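Local structure of T-box transcription factor TBX21 (Mus musculus, 5T1J) at residues Tyr60-Trp74 and Leu137-Glu151. The protein binds DNA through its T-box domain and, as a lineage-defining transcription factor, starts Th1 development from naive T helper precursor cells. Residues are numbered along the deposited sequence; the frame is centred on the assembly and turned at random.
Sequences YRMFVDVVLVDQHHW and LQSLHKYQPRLHIVE. With nucleotides of chain E.
Asp-65 meets Arg-146 across two antiparallel strands with its carboxylate almost coplanar with the guanidinium, the planes 14° apart. The grip is a salt bridge: NH2 of Arg-146 gives a nearly straight bond of 2.7 Å to the syn lone pair of Asp-65 OD2, and NE points to OD1, an oxygen whose place is less sure. A bend at chi3 (60°) turns the otherwise extended arginine, and Val-67 CB covers one face of its guanidinium. Next along the same face of the sheet, the rings of Phe-63 and His-148 form an offset stack, centroids 4.0 Å apart and planes at 21°. His-148 ND1 sits over the phenyl face toward its rim and also donates to Phe-63 O at 3.2 Å, from above the carbonyl plane. That oxygen takes the backbone N of His-148 as well, so two bonds from one residue hold it. These strands, 60-68 and 142-151, are neighbours in the central beta-sheet of the T-box, a p53-like DNA-binding domain; strand 96-105 pairs with the far edge of 60-68. On the other face, toward the loop end, Val-66 CG2 rests 3.4 Å from Tyr-143 CB, and Leu-68 CD1 reaches Tyr-143 CE1. The phenol of Tyr-143 carries Leu-137 CD2 over one face, while its OH accepts the backbone N of Gln-138 at 2.7 Å, tying down the loop that leads into the strand. In that loop Ser-139 OG donates to phosphate oxygen OP2 of DT4 of chain E at 2.7 Å.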
ATOM      1  N   TYR A  60       9.305  11.187   3.569  1.00104.18           N
ATOM      2  CA  TYR A  60       9.449   9.963   2.765  1.00102.20           C
ATOM      3  C   TYR A  60       8.402   8.856   3.050  1.00100.60           C
ATOM      4  O   TYR A  60       7.815   8.810   4.136  1.00 99.92           O
ATOM      5  CB  TYR A  60      10.842   9.388   2.995  1.00102.29           C
ATOM      6  CG  TYR A  60      12.010  10.374   3.107  1.00103.87           C
ATOM      7  CD1 TYR A  60      12.866  10.593   2.043  1.00105.11           C
ATOM      8  CD2 TYR A  60      12.301  11.013   4.307  1.00112.10           C
ATOM      9  CE1 TYR A  60      13.947  11.441   2.146  1.00106.67           C
ATOM     10  CE2 TYR A  60      13.380  11.874   4.416  1.00108.02           C
ATOM     11  CZ  TYR A  60      14.200  12.081   3.332  1.00107.02           C
ATOM     12  OH  TYR A  60      15.274  12.936   3.444  1.00121.00           O
ATOM     13  N   ARG A  61       8.193   7.959   2.081  1.00 96.13           N
ATOM     14  CA  ARG A  61       7.264   6.829   2.244  1.00 94.78           C
ATOM     15  C   ARG A  61       7.965   5.546   2.737  1.00104.34           C
ATOM     16  O   ARG A  61       8.982   5.112   2.170  1.00113.76           O
ATOM     17  CB  ARG A  61       6.512   6.519   0.943  1.00 94.94           C
ATOM     18  CG  ARG A  61       5.025   6.601   1.192  1.00 95.70           C
ATOM     19  CD  ARG A  61       4.072   6.391  -0.018  1.00 94.86           C
ATOM     20  NE  ARG A  61       2.689   6.846   0.290  1.00 94.88           N
ATOM     21  CZ  ARG A  61       1.980   6.489   1.368  1.00105.42           C
ATOM     22  NH1 ARG A  61       2.472   5.646   2.265  1.00 92.92           N
ATOM     23  NH2 ARG A  61       0.760   6.946   1.544  1.00123.23           N
ATOM     24  N   MET A  62       7.442   4.948   3.807  1.00 99.02           N
ATOM     25  CA  MET A  62       7.975   3.664   4.250  1.00 97.30           C
ATOM     26  C   MET A  62       6.907   2.593   4.428  1.00 96.15           C
ATOM     27  O   MET A  62       6.145   2.559   5.412  1.00 95.61           O
ATOM     28  CB  MET A  62       8.768   3.866   5.534  1.00102.71           C
ATOM     29  CG  MET A  62      10.242   4.086   5.260  1.00 98.24           C
ATOM     30  SD  MET A  62      11.103   4.773   6.678  1.00167.91           S
ATOM     31  CE  MET A  62      12.804   4.767   6.092  1.00 99.98           C
ATOM     32  N   PHE A  63       6.900   1.700   3.451  1.00 87.34           N
ATOM     33  CA  PHE A  63       6.046   0.547   3.465  1.00 86.40           C
ATOM     34  C   PHE A  63       6.922  -0.671   3.200  1.00 86.00           C
ATOM     35  O   PHE A  63       8.015  -0.562   2.614  1.00 86.64           O
ATOM     36  CB  PHE A  63       4.951   0.649   2.410  1.00 86.71           C
ATOM     37  CG  PHE A  63       5.451   0.534   0.981  1.00 87.46           C
ATOM     38  CD1 PHE A  63       5.045  -0.508   0.163  1.00 87.25           C
ATOM     39  CD2 PHE A  63       6.293   1.507   0.441  1.00 88.54           C
ATOM     40  CE1 PHE A  63       5.493  -0.593  -1.161  1.00 88.13           C
ATOM     41  CE2 PHE A  63       6.736   1.420  -0.883  1.00 89.42           C
ATOM     42  CZ  PHE A  63       6.324   0.363  -1.684  1.00 89.21           C
ATOM     43  N   VAL A  64       6.424  -1.843   3.566  1.00 91.02           N
ATOM     44  CA  VAL A  64       7.202  -3.007   3.306  1.00 90.71           C
ATOM     45  C   VAL A  64       6.279  -3.909   2.543  1.00 90.40           C
ATOM     46  O   VAL A  64       5.068  -3.866   2.739  1.00 90.12           O
ATOM     47  CB  VAL A  64       7.726  -3.687   4.624  1.00 90.01           C
ATOM     48  CG1 VAL A  64       6.728  -4.732   5.171  1.00 89.08           C
ATOM     49  CG2 VAL A  64       9.009  -4.373   4.384  1.00 90.18           C
ATOM     50  N   ASP A  65       6.852  -4.653   1.614  1.00103.73           N
ATOM     51  CA  ASP A  65       6.132  -5.673   0.899  1.00103.54           C
ATOM     52  C   ASP A  65       7.000  -6.986   0.905  1.00103.19           C
ATOM     53  O   ASP A  65       8.251  -6.936   0.834  1.00106.78           O
ATOM     54  CB  ASP A  65       5.777  -5.174  -0.483  1.00104.52           C
ATOM     55  CG  ASP A  65       6.929  -5.221  -1.421  1.00105.36           C
ATOM     56  OD1 ASP A  65       8.057  -4.985  -0.968  1.00105.45           O
ATOM     57  OD2 ASP A  65       6.720  -5.532  -2.606  1.00106.05           O
ATOM     58  N   VAL A  66       6.351  -8.139   1.091  1.00103.54           N
ATOM     59  CA  VAL A  66       7.021  -9.425   1.041  1.00103.29           C
ATOM     60  C   VAL A  66       6.920 -10.102  -0.335  1.00103.91           C
ATOM     61  O   VAL A  66       5.865 -10.620  -0.724  1.00103.85           O
ATOM     62  CB  VAL A  66       6.455 -10.356   2.129  1.00102.34           C
ATOM     63  CG1 VAL A  66       4.941 -10.468   2.018  1.00102.18           C
ATOM     64  CG2 VAL A  66       7.118 -11.735   2.068  1.00102.86           C
ATOM     65  N   VAL A  67       8.012 -10.062  -1.093  1.00106.12           N
ATOM     66  CA  VAL A  67       8.056 -10.695  -2.408  1.00103.78           C
ATOM     67  C   VAL A  67       8.358 -12.196  -2.268  1.00103.39           C
ATOM     68  O   VAL A  67       9.008 -12.617  -1.312  1.00108.55           O
ATOM     69  CB  VAL A  67       9.098 -10.012  -3.305  1.00120.48           C
ATOM     70  CG1 VAL A  67      10.424  -9.950  -2.602  1.00125.70           C
ATOM     71  CG2 VAL A  67       9.224 -10.714  -4.652  1.00107.83           C
ATOM     72  N   LEU A  68       7.842 -12.997  -3.200  1.00106.57           N
ATOM     73  CA  LEU A  68       8.013 -14.454  -3.225  1.00114.91           C
ATOM     74  C   LEU A  68       9.294 -14.924  -3.935  1.00120.66           C
ATOM     75  O   LEU A  68       9.486 -14.684  -5.134  1.00110.68           O
ATOM     76  CB  LEU A  68       6.776 -15.053  -3.887  1.00104.80           C
ATOM     77  CG  LEU A  68       6.514 -16.522  -4.041  1.00109.88           C
ATOM     78  CD1 LEU A  68       5.020 -16.689  -4.107  1.00100.65           C
ATOM     79  CD2 LEU A  68       7.141 -16.934  -5.341  1.00117.68           C
ATOM     80  N   VAL A  69      10.101 -15.704  -3.212  1.00122.31           N
ATOM     81  CA  VAL A  69      11.476 -16.050  -3.626  1.00134.46           C
ATOM     82  C   VAL A  69      11.549 -17.061  -4.749  1.00125.57           C
ATOM     83  O   VAL A  69      12.430 -16.948  -5.605  1.00126.61           O
ATOM     84  CB  VAL A  69      12.305 -16.595  -2.448  1.00108.96           C
ATOM     85  CG1 VAL A  69      13.792 -16.615  -2.785  1.00109.57           C
ATOM     86  CG2 VAL A  69      12.053 -15.749  -1.221  1.00107.63           C
ATOM     87  N   ASP A  70      10.688 -18.076  -4.726  1.00101.37           N
ATOM     88  CA  ASP A  70      10.455 -18.799  -5.978  1.00102.45           C
ATOM     89  C   ASP A  70       9.177 -19.639  -6.039  1.00102.13           C
ATOM     90  O   ASP A  70       8.595 -20.040  -5.019  1.00103.92           O
ATOM     91  CB  ASP A  70      11.653 -19.680  -6.335  1.00168.15           C
ATOM     92  CG  ASP A  70      12.080 -19.495  -7.787  1.00157.99           C
ATOM     93  OD1 ASP A  70      11.207 -19.532  -8.676  1.00154.57           O
ATOM     94  OD2 ASP A  70      13.279 -19.257  -8.035  1.00172.48           O
ATOM     95  N   GLN A  71       8.757 -19.839  -7.287  1.00 98.26           N
ATOM     96  CA  GLN A  71       7.507 -20.477  -7.695  1.00 98.48           C
ATOM     97  C   GLN A  71       7.085 -21.721  -6.929  1.00119.65           C
ATOM     98  O   GLN A  71       5.887 -22.035  -6.860  1.00 97.56           O
ATOM     99  CB  GLN A  71       7.573 -20.814  -9.188  1.00129.44           C
ATOM    100  CG  GLN A  71       8.492 -19.911 -10.047  1.00143.88           C
ATOM    101  CD  GLN A  71       8.243 -18.400  -9.902  1.00178.88           C
ATOM    102  OE1 GLN A  71       7.143 -17.958  -9.563  1.00185.74           O
ATOM    103  NE2 GLN A  71       9.270 -17.607 -10.195  1.00163.15           N
ATOM    104  N   HIS A  72       8.071 -22.481  -6.452  1.00125.73           N
ATOM    105  CA  HIS A  72       7.840 -23.883  -6.110  1.00116.13           C
ATOM    106  C   HIS A  72       7.162 -24.072  -4.753  1.00 99.66           C
ATOM    107  O   HIS A  72       7.342 -23.285  -3.829  1.00126.11           O
ATOM    108  CB  HIS A  72       9.159 -24.667  -6.142  1.00148.98           C
ATOM    109  CG  HIS A  72       9.582 -25.069  -7.522  1.00132.63           C
ATOM    110  ND1 HIS A  72      10.897 -25.044  -7.939  1.00159.40           N
ATOM    111  CD2 HIS A  72       8.860 -25.499  -8.583  1.00121.69           C
ATOM    112  CE1 HIS A  72      10.965 -25.445  -9.196  1.00137.38           C
ATOM    113  NE2 HIS A  72       9.743 -25.725  -9.611  1.00156.34           N
ATOM    114  N   HIS A  73       6.368 -25.134  -4.682  1.00111.07           N
ATOM    115  CA  HIS A  73       5.704 -25.611  -3.475  1.00112.36           C
ATOM    116  C   HIS A  73       6.765 -26.218  -2.524  1.00124.73           C
ATOM    117  O   HIS A  73       7.866 -26.532  -2.975  1.00123.21           O
ATOM    118  CB  HIS A  73       4.636 -26.612  -3.930  1.00113.30           C
ATOM    119  CG  HIS A  73       3.598 -26.952  -2.909  1.00102.94           C
ATOM    120  ND1 HIS A  73       3.888 -27.140  -1.574  1.00120.94           N
ATOM    121  CD2 HIS A  73       2.267 -27.168  -3.040  1.00108.30           C
ATOM    122  CE1 HIS A  73       2.779 -27.454  -0.926  1.00 97.94           C
ATOM    123  NE2 HIS A  73       1.781 -27.474  -1.792  1.00101.56           N
ATOM    124  N   TRP A  74       6.484 -26.366  -1.228  1.00102.36           N
ATOM    125  CA  TRP A  74       7.511 -26.887  -0.311  1.00117.43           C
ATOM    126  C   TRP A  74       6.974 -27.857   0.748  1.00119.37           C
ATOM    127  O   TRP A  74       5.801 -27.793   1.107  1.00113.06           O
ATOM    128  CB  TRP A  74       8.223 -25.733   0.383  1.00112.36           C
ATOM    129  CG  TRP A  74       9.124 -24.979  -0.524  1.00129.75           C
ATOM    130  CD1 TRP A  74       8.762 -24.048  -1.447  1.00118.79           C
ATOM    131  CD2 TRP A  74      10.544 -25.097  -0.609  1.00110.59           C
ATOM    132  NE1 TRP A  74       9.873 -23.570  -2.101  1.00123.24           N
ATOM    133  CE2 TRP A  74      10.983 -24.200  -1.600  1.00120.16           C
ATOM    134  CE3 TRP A  74      11.490 -25.872   0.064  1.00117.77           C
ATOM    135  CZ2 TRP A  74      12.329 -24.057  -1.940  1.00128.63           C
ATOM    136  CZ3 TRP A  74      12.821 -25.728  -0.271  1.00143.90           C
ATOM    137  CH2 TRP A  74      13.228 -24.827  -1.263  1.00163.72           C
ATOM    138  N   LEU A 137      -0.755 -14.552   2.544  1.00 97.11           N
ATOM    139  CA  LEU A 137       0.278 -15.403   1.976  1.00 97.07           C
ATOM    140  C   LEU A 137      -0.167 -16.819   1.726  1.00 97.25           C
ATOM    141  O   LEU A 137      -1.141 -17.274   2.281  1.00106.90           O
ATOM    142  CB  LEU A 137       1.515 -15.397   2.875  1.00 96.40           C
ATOM    143  CG  LEU A 137       2.225 -14.041   2.946  1.00 96.41           C
ATOM    144  CD1 LEU A 137       3.336 -13.990   3.933  1.00 95.92           C
ATOM    145  CD2 LEU A 137       2.785 -13.767   1.563  1.00 97.09           C
ATOM    146  N   GLN A 138       0.522 -17.503   0.830  1.00 96.54           N
ATOM    147  CA  GLN A 138       0.223 -18.897   0.560  1.00 96.80           C
ATOM    148  C   GLN A 138       1.039 -19.787   1.475  1.00 96.14           C
ATOM    149  O   GLN A 138       2.272 -19.629   1.622  1.00110.33           O
ATOM    150  CB  GLN A 138       0.506 -19.217  -0.917  1.00 97.71           C
ATOM    151  CG  GLN A 138      -0.446 -18.696  -1.951  1.00119.03           C
ATOM    152  CD  GLN A 138       0.068 -19.104  -3.338  1.00116.78           C
ATOM    153  OE1 GLN A 138       1.165 -19.746  -3.491  1.00109.65           O
ATOM    154  NE2 GLN A 138      -0.824 -18.939  -4.329  1.00133.40           N
ATOM    155  N   SER A 139       0.327 -20.746   2.057  1.00100.83           N
ATOM    156  CA  SER A 139       0.943 -21.722   2.908  1.00100.38           C
ATOM    157  C   SER A 139       2.022 -22.447   2.131  1.00100.65           C
ATOM    158  O   SER A 139       1.881 -22.735   0.931  1.00108.49           O
ATOM    159  CB  SER A 139      -0.093 -22.690   3.428  1.00100.56           C
ATOM    160  OG  SER A 139       0.563 -23.777   4.029  1.00106.37           O
ATOM    161  N   LEU A 140       3.108 -22.713   2.827  1.00 95.94           N
ATOM    162  CA  LEU A 140       4.159 -23.581   2.308  1.00 92.58           C
ATOM    163  C   LEU A 140       4.786 -22.999   1.037  1.00 99.05           C
ATOM    164  O   LEU A 140       4.840 -23.669   0.002  1.00112.96           O
ATOM    165  CB  LEU A 140       3.642 -25.012   2.048  1.00 93.04           C
ATOM    166  CG  LEU A 140       2.992 -25.713   3.245  1.00101.03           C
ATOM    167  CD1 LEU A 140       2.196 -26.952   2.814  1.00121.02           C
ATOM    168  CD2 LEU A 140       4.021 -26.053   4.309  1.00 92.18           C
ATOM    169  N   HIS A 141       5.255 -21.752   1.119  1.00101.12           N
ATOM    170  CA  HIS A 141       6.044 -21.156   0.037  1.00 89.62           C
ATOM    171  C   HIS A 141       7.145 -20.304   0.653  1.00100.96           C
ATOM    172  O   HIS A 141       7.041 -19.912   1.829  1.00109.81           O
ATOM    173  CB  HIS A 141       5.164 -20.321  -0.903  1.00 90.15           C
ATOM    174  CG  HIS A 141       4.196 -21.133  -1.709  1.00 90.79           C
ATOM    175  ND1 HIS A 141       3.157 -21.836  -1.138  1.00 90.53           N
ATOM    176  CD2 HIS A 141       4.096 -21.334  -3.048  1.00 91.86           C
ATOM    177  CE1 HIS A 141       2.474 -22.458  -2.085  1.00 91.40           C
ATOM    178  NE2 HIS A 141       3.020 -22.167  -3.253  1.00 94.13           N
ATOM    179  N   LYS A 142       8.217 -20.035  -0.094  1.00102.15           N
ATOM    180  CA  LYS A 142       9.243 -19.195   0.513  1.00102.00           C
ATOM    181  C   LYS A 142       9.226 -17.836  -0.136  1.00102.44           C
ATOM    182  O   LYS A 142       9.336 -17.675  -1.366  1.00103.92           O
ATOM    183  CB  LYS A 142      10.643 -19.804   0.473  1.00102.45           C
ATOM    184  CG  LYS A 142      11.579 -19.435  -0.681  1.00103.55           C
ATOM    185  CD  LYS A 142      12.923 -20.145  -0.452  1.00138.11           C
ATOM    186  CE  LYS A 142      13.474 -20.803  -1.722  1.00143.33           C
ATOM    187  NZ  LYS A 142      14.582 -21.782  -1.377  1.00105.53           N
ATOM    188  N   TYR A 143       9.061 -16.881   0.774  1.00103.48           N
ATOM    189  CA  TYR A 143       8.883 -15.463   0.577  1.00103.69           C
ATOM    190  C   TYR A 143      10.050 -14.614   1.097  1.00103.86           C
ATOM    191  O   TYR A 143      10.958 -15.117   1.718  1.00103.78           O
ATOM    192  CB  TYR A 143       7.642 -15.059   1.329  1.00103.01           C
ATOM    193  CG  TYR A 143       6.338 -15.568   0.798  1.00103.04           C
ATOM    194  CD1 TYR A 143       5.855 -15.109  -0.412  1.00103.78           C
ATOM    195  CD2 TYR A 143       5.562 -16.466   1.520  1.00102.48           C
ATOM    196  CE1 TYR A 143       4.619 -15.534  -0.917  1.00104.00           C
ATOM    197  CE2 TYR A 143       4.324 -16.907   1.025  1.00102.68           C
ATOM    198  CZ  TYR A 143       3.852 -16.431  -0.205  1.00103.46           C
ATOM    199  OH  TYR A 143       2.631 -16.831  -0.738  1.00103.87           O
ATOM    200  N   GLN A 144       9.984 -13.307   0.931  1.00107.87           N
ATOM    201  CA  GLN A 144      11.063 -12.459   1.402  1.00108.20           C
ATOM    202  C   GLN A 144      10.607 -11.020   1.617  1.00108.26           C
ATOM    203  O   GLN A 144      10.149 -10.345   0.682  1.00114.49           O
ATOM    204  CB  GLN A 144      12.232 -12.492   0.431  1.00109.28           C
ATOM    205  CG  GLN A 144      13.200 -11.354   0.635  1.00109.95           C
ATOM    206  CD  GLN A 144      14.373 -11.473  -0.276  1.00130.15           C
ATOM    207  OE1 GLN A 144      14.221 -11.779  -1.457  1.00130.94           O
ATOM    208  NE2 GLN A 144      15.564 -11.250   0.264  1.00111.67           N
ATOM    209  N   PRO A 145      10.703 -10.558   2.871  1.00106.98           N
ATOM    210  CA  PRO A 145      10.392  -9.179   3.217  1.00107.13           C
ATOM    211  C   PRO A 145      11.342  -8.263   2.478  1.00109.47           C
ATOM    212  O   PRO A 145      12.542  -8.558   2.366  1.00124.35           O
ATOM    213  CB  PRO A 145      10.634  -9.132   4.722  1.00106.65           C
ATOM    214  CG  PRO A 145      10.357 -10.520   5.176  1.00105.94           C
ATOM    215  CD  PRO A 145      10.920 -11.384   4.069  1.00111.65           C
ATOM    216  N   ARG A 146      10.794  -7.144   2.019  1.00119.39           N
ATOM    217  CA  ARG A 146      11.509  -6.180   1.213  1.00121.96           C
ATOM    218  C   ARG A 146      10.942  -4.793   1.546  1.00114.03           C
ATOM    219  O   ARG A 146       9.720  -4.636   1.492  1.00107.83           O
ATOM    220  CB  ARG A 146      11.319  -6.542  -0.261  1.00105.60           C
ATOM    221  CG  ARG A 146      12.096  -5.690  -1.219  1.00108.23           C
ATOM    222  CD  ARG A 146      11.846  -6.115  -2.652  1.00107.71           C
ATOM    223  NE  ARG A 146      10.424  -5.985  -2.990  1.00107.37           N
ATOM    224  CZ  ARG A 146       9.913  -6.162  -4.207  1.00117.32           C
ATOM    225  NH1 ARG A 146      10.703  -6.450  -5.235  1.00140.47           N
ATOM    226  NH2 ARG A 146       8.608  -6.036  -4.406  1.00123.52           N
ATOM    227  N   LEU A 147      11.770  -3.791   1.882  1.00 97.56           N
ATOM    228  CA  LEU A 147      11.223  -2.428   2.170  1.00101.62           C
ATOM    229  C   LEU A 147      11.739  -1.296   1.309  1.00 99.21           C
ATOM    230  O   LEU A 147      12.943  -1.177   1.059  1.00100.10           O
ATOM    231  CB  LEU A 147      11.447  -2.035   3.637  1.00 97.54           C
ATOM    232  CG  LEU A 147      11.456  -0.564   4.092  1.00 98.23           C
ATOM    233  CD1 LEU A 147      11.031  -0.429   5.533  1.00 97.63           C
ATOM    234  CD2 LEU A 147      12.871   0.039   3.975  1.00 99.46           C
ATOM    235  N   HIS A 148      10.818  -0.405   0.950  1.00100.94           N
ATOM    236  CA  HIS A 148      11.148   0.683   0.049  1.00105.52           C
ATOM    237  C   HIS A 148      10.994   1.994   0.727  1.00123.81           C
ATOM    238  O   HIS A 148      10.186   2.159   1.645  1.00113.68           O
ATOM    239  CB  HIS A 148      10.234   0.656  -1.149  1.00102.61           C
ATOM    240  CG  HIS A 148       9.597  -0.674  -1.343  1.00101.65           C
ATOM    241  ND1 HIS A 148       8.599  -1.125  -0.510  1.00100.45           N
ATOM    242  CD2 HIS A 148       9.834  -1.665  -2.229  1.00101.81           C
ATOM    243  CE1 HIS A 148       8.230  -2.333  -0.890  1.00108.76           C
ATOM    244  NE2 HIS A 148       8.962  -2.685  -1.932  1.00100.71           N
ATOM    245  N   ILE A 149      11.733   2.954   0.206  1.00105.95           N
ATOM    246  CA  ILE A 149      11.584   4.304   0.658  1.00114.56           C
ATOM    247  C   ILE A 149      11.454   5.200  -0.566  1.00133.90           C
ATOM    248  O   ILE A 149      12.432   5.585  -1.217  1.00132.55           O
ATOM    249  CB  ILE A 149      12.741   4.713   1.594  1.00107.11           C
ATOM    250  CG1 ILE A 149      14.113   4.492   0.957  1.00117.85           C
ATOM    251  CG2 ILE A 149      12.698   3.883   2.833  1.00105.86           C
ATOM    252  CD1 ILE A 149      15.244   5.090   1.781  1.00129.89           C
ATOM    253  N   VAL A 150      10.191   5.448  -0.905  1.00121.21           N
ATOM    254  CA  VAL A 150       9.821   6.399  -1.925  1.00113.39           C
ATOM    255  C   VAL A 150       9.766   7.744  -1.235  1.00114.01           C
ATOM    256  O   VAL A 150       9.066   7.889  -0.232  1.00113.17           O
ATOM    257  CB  VAL A 150       8.461   6.038  -2.547  1.00117.74           C
ATOM    258  CG1 VAL A 150       7.999   7.103  -3.518  1.00137.07           C
ATOM    259  CG2 VAL A 150       8.537   4.685  -3.235  1.00120.59           C
ATOM    260  N   GLU A 151      10.555   8.698  -1.719  1.00127.15           N
ATOM    261  CA  GLU A 151      10.494  10.089  -1.246  1.00160.68           C
ATOM    262  C   GLU A 151       9.721  11.009  -2.206  1.00130.41           C
ATOM    263  O   GLU A 151       9.694  10.780  -3.412  1.00133.60           O
ATOM    264  CB  GLU A 151      11.899  10.616  -0.975  1.00127.52           C
ATOM    265  CG  GLU A 151      13.011   9.788  -1.575  1.00135.76           C
ATOM    266  CD  GLU A 151      14.417  10.329  -1.276  1.00131.74           C
ATOM    267  OE1 GLU A 151      14.562  11.422  -0.698  1.00134.53           O
ATOM    268  OE2 GLU A 151      15.401   9.664  -1.654  1.00111.65           O
TER
ATOM    269  P    DT E   4      -2.115 -25.754   4.614  1.00 96.68           P
ATOM    270  OP1  DT E   4      -2.287 -24.985   3.363  1.00 96.52           O
ATOM    271  OP2  DT E   4      -0.855 -25.575   5.365  1.00 97.27           O
ATOM    272  O5'  DT E   4      -3.371 -25.502   5.609  1.00 97.24           O
ATOM    273  C5'  DT E   4      -4.674 -25.806   5.205  1.00 97.62           C
ATOM    274  C4'  DT E   4      -5.632 -25.867   6.388  1.00 98.63           C
ATOM    275  O4'  DT E   4      -5.262 -26.918   7.272  1.00 98.97           O
ATOM    276  C3'  DT E   4      -5.718 -24.603   7.260  1.00 99.12           C
ATOM    277  O3'  DT E   4      -6.971 -23.920   6.947  1.00100.08           O
ATOM    278  C2'  DT E   4      -5.659 -25.120   8.716  1.00 99.85           C
ATOM    279  C1'  DT E   4      -5.788 -26.634   8.543  1.00101.07           C
ATOM    280  N1   DT E   4      -5.022 -27.497   9.590  1.00104.92           N
ATOM    281  C2   DT E   4      -5.738 -28.207  10.543  1.00102.18           C
ATOM    282  O2   DT E   4      -6.954 -28.168  10.630  1.00108.31           O
ATOM    283  N3   DT E   4      -4.970 -28.963  11.403  1.00103.03           N
ATOM    284  C4   DT E   4      -3.580 -29.090  11.407  1.00102.58           C
ATOM    285  O4   DT E   4      -2.975 -29.797  12.228  1.00103.87           O
ATOM    286  C5   DT E   4      -2.891 -28.327  10.375  1.00100.91           C
ATOM    287  C7   DT E   4      -1.389 -28.383  10.263  1.00100.71           C
ATOM    288  C6   DT E   4      -3.637 -27.586   9.527  1.00100.01           C
TER